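Local coordinates for protein deoxyribose-phosphate aldolase (Toxoplasma gondii, PDB 4EIV) that belongs to the TIM-barrel aldolases, enzymes built on a closed barrel of eight parallel strands, at residues F182-S187 / K235-D240. Sequence-based numbering, arbitrary orientation. Where two conformers were deposited one is given.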
ATOM      1  N   PHE A 182       9.619  14.907   6.752  1.00 25.36           N
ATOM      2  CA  PHE A 182       8.213  14.667   7.047  1.00 24.62           C
ATOM      3  C   PHE A 182       7.663  15.917   7.713  1.00 23.55           C
ATOM      4  O   PHE A 182       8.357  16.561   8.510  1.00 23.69           O
ATOM      5  CB  PHE A 182       8.027  13.529   8.075  1.00 25.14           C
ATOM      6  CG  PHE A 182       7.641  12.173   7.502  1.00 24.54           C
ATOM      7  CD1 PHE A 182       8.602  11.315   6.968  1.00 27.23           C
ATOM      8  CD2 PHE A 182       6.335  11.733   7.605  1.00 24.58           C
ATOM      9  CE1 PHE A 182       8.222  10.055   6.498  1.00 27.68           C
ATOM     10  CE2 PHE A 182       5.954  10.514   7.125  1.00 26.45           C
ATOM     11  CZ  PHE A 182       6.877   9.669   6.612  1.00 26.36           C
ATOM     12  N   LEU A 183       6.388  16.207   7.450  1.00 23.13           N
ATOM     13  CA  LEU A 183       5.628  17.220   8.177  1.00 23.14           C
ATOM     14  C   LEU A 183       4.625  16.495   9.059  1.00 23.77           C
ATOM     15  O   LEU A 183       3.831  15.692   8.580  1.00 24.22           O
ATOM     16  CB  LEU A 183       4.886  18.156   7.239  1.00 22.73           C
ATOM     17  CG  LEU A 183       5.778  18.980   6.326  1.00 24.01           C
ATOM     18  CD1 LEU A 183       4.919  19.893   5.433  1.00 26.55           C
ATOM     19  CD2 LEU A 183       6.806  19.800   7.124  1.00 25.92           C
ATOM     20  N   GLN A 184       4.724  16.736  10.362  1.00 23.11           N
ATOM     21  CA  GLN A 184       3.878  16.130  11.351  1.00 23.74           C
ATOM     22  C   GLN A 184       2.931  17.214  11.833  1.00 23.40           C
ATOM     23  O   GLN A 184       3.336  18.316  12.197  1.00 23.29           O
ATOM     24  CB  GLN A 184       4.723  15.555  12.486  1.00 23.67           C
ATOM     25  CG  GLN A 184       3.901  14.984  13.646  1.00 23.60           C
ATOM     26  CD  GLN A 184       4.746  14.224  14.668  1.00 24.65           C
ATOM     27  OE1 GLN A 184       5.789  13.664  14.339  1.00 26.86           O
ATOM     28  NE2 GLN A 184       4.297  14.232  15.913  1.00 26.21           N
ATOM     29  N   THR A 185       1.650  16.895  11.885  1.00 22.30           N
ATOM     30  CA  THR A 185       0.643  17.895  12.205  1.00 22.53           C
ATOM     31  C   THR A 185       0.790  18.528  13.575  1.00 23.08           C
ATOM     32  O   THR A 185       0.612  19.717  13.733  1.00 25.81           O
ATOM     33  CB  THR A 185      -0.795  17.287  12.141  1.00 22.72           C
ATOM     34  OG1 THR A 185      -0.914  16.161  13.034  1.00 23.00           O
ATOM     35  CG2 THR A 185      -1.156  16.869  10.729  1.00 24.17           C
ATOM     36  N   SER A 186       1.105  17.717  14.562  1.00 23.37           N
ATOM     37  CA  SER A 186       0.877  18.115  15.970  1.00 24.03           C
ATOM     38  C   SER A 186       1.640  17.192  16.883  1.00 24.44           C
ATOM     39  O   SER A 186       2.040  16.079  16.503  1.00 24.68           O
ATOM     40  CB  SER A 186      -0.635  18.084  16.282  1.00 25.03           C
ATOM     41  OG  SER A 186      -1.247  16.907  15.757  1.00 24.46           O
ATOM     42  N   SER A 187       1.915  17.701  18.076  0.50 26.01           N
ATOM     43  CA  SER A 187       2.757  17.052  19.065  0.50 27.26           C
ATOM     44  C   SER A 187       2.273  15.793  19.771  0.50 28.61           C
ATOM     45  O   SER A 187       3.089  14.927  20.128  0.50 29.30           O
ATOM     46  CB  SER A 187       3.019  18.066  20.178  0.50 27.76           C
ATOM     47  OG  SER A 187       3.218  17.363  21.381  0.50 26.66           O
ATOM     48  N   LYS A 235       2.818  13.042   8.389  1.00 22.86           N
ATOM     49  CA  LYS A 235       2.410  12.298   9.582  1.00 22.65           C
ATOM     50  C   LYS A 235       1.207  12.990  10.206  1.00 22.34           C
ATOM     51  O   LYS A 235       1.293  14.171  10.588  1.00 22.41           O
ATOM     52  CB  LYS A 235       3.541  12.181  10.605  1.00 23.20           C
ATOM     53  CG  LYS A 235       3.136  11.550  11.913  1.00 22.84           C
ATOM     54  CD  LYS A 235       4.284  11.168  12.799  1.00 24.05           C
ATOM     55  CE  LYS A 235       3.814  10.695  14.159  1.00 25.04           C
ATOM     56  NZ  LYS A 235       4.948  10.220  15.013  1.00 27.91           N
ATOM     57  N   ILE A 236       0.095  12.265  10.287  1.00 21.95           N
ATOM     58  CA  ILE A 236      -1.149  12.746  10.855  1.00 22.33           C
ATOM     59  C   ILE A 236      -1.185  12.250  12.293  1.00 21.85           C
ATOM     60  O   ILE A 236      -1.264  11.043  12.546  1.00 23.42           O
ATOM     61  CB  ILE A 236      -2.353  12.256  10.045  1.00 21.90           C
ATOM     62  CG1 ILE A 236      -2.258  12.728   8.585  1.00 22.76           C
ATOM     63  CG2 ILE A 236      -3.640  12.747  10.650  1.00 23.63           C
ATOM     64  CD1 ILE A 236      -3.394  12.306   7.675  1.00 24.12           C
ATOM     65  N   GLU A 237      -1.002  13.186  13.222  1.00 22.93           N
ATOM     66  CA  GLU A 237      -1.006  12.891  14.666  1.00 23.09           C
ATOM     67  C   GLU A 237      -2.413  13.168  15.178  1.00 23.49           C
ATOM     68  O   GLU A 237      -2.909  14.291  15.066  1.00 24.05           O
ATOM     69  CB  GLU A 237       0.066  13.713  15.382  1.00 23.55           C
ATOM     70  CG  GLU A 237       0.296  13.359  16.858  1.00 23.62           C
ATOM     71  CD  GLU A 237      -0.774  13.877  17.788  1.00 25.81           C
ATOM     72  OE1 GLU A 237      -1.213  13.072  18.624  1.00 27.06           O
ATOM     73  OE2 GLU A 237      -1.158  15.074  17.677  1.00 26.12           O
ATOM     74  N   VAL A 238      -3.082  12.122  15.664  1.00 24.67           N
ATOM     75  CA  VAL A 238      -4.508  12.168  15.959  1.00 25.67           C
ATOM     76  C   VAL A 238      -4.864  12.201  17.413  1.00 27.28           C
ATOM     77  O   VAL A 238      -6.046  12.130  17.761  1.00 29.96           O
ATOM     78  CB  VAL A 238      -5.253  10.995  15.268  1.00 24.16           C
ATOM     79  CG1 VAL A 238      -4.999  11.018  13.754  1.00 25.96           C
ATOM     80  CG2 VAL A 238      -4.857   9.659  15.855  1.00 25.45           C
ATOM     81  N   GLY A 239      -3.885  12.297  18.285  1.00 29.52           N
ATOM     82  CA  GLY A 239      -4.193  12.398  19.694  1.00 31.93           C
ATOM     83  C   GLY A 239      -4.765  11.106  20.222  1.00 33.59           C
ATOM     84  O   GLY A 239      -4.217  10.023  19.964  1.00 34.63           O
ATOM     85  N   ASP A 240      -5.906  11.223  20.911  1.00 35.68           N
ATOM     86  CA  ASP A 240      -6.555  10.085  21.554  1.00 36.89           C
ATOM     87  C   ASP A 240      -7.893   9.689  20.936  1.00 35.95           C
ATOM     88  O   ASP A 240      -8.729   9.050  21.586  1.00 37.67           O
ATOM     89  CB  ASP A 240      -6.670  10.357  23.060  1.00 39.07           C
ATOM     90  CG  ASP A 240      -5.301  10.438  23.731  1.00 43.49           C
ATOM     91  OD1 ASP A 240      -4.962  11.527  24.261  1.00 48.38           O
ATOM     92  OD2 ASP A 240      -4.547   9.428  23.659  1.00 48.77           O
TER
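Q184 and K235 lie side by side on one face of a parallel sheet, their side chains pointing the same way. K235 runs fully extended, with CG anti to the backbone N (chi1 174°). Its CB rests 4.0 Å from CB of Q184. The CG packs on Q184 CG at 3.9 Å. Next, K235 CD comes 3.3 Å from OE1 of Q184, and CE lies over the same amide group. The tip of this buried side chain, NZ, makes salt bridges to E31 on strand 30-34 and E118 on strand 116-120. On the Q184 amide, NE2 donates to S186 O at 3.0 Å, with the acceptor close to the amide plane.

Q184 and K235 form a parallel bridge. K235 N donates to L183 O at 2.8 Å, and T185 N to K235 O. Past these bonds, side-chain oxygens carry the link. T185 OG1 accepts from E237 N at 3.0 Å and donates to S186 OG. That hydroxyl in turn donates to E237 OE2 at 2.7 Å, on its anti side. H193 also bonds this oxygen.

Strands 182-184 and 233-237 are the sixth and seventh of the closed eight-stranded TIM barrel. Strand 152-156 flanks the first and strand 267-271 the second, while helix 243-257 packs against I236.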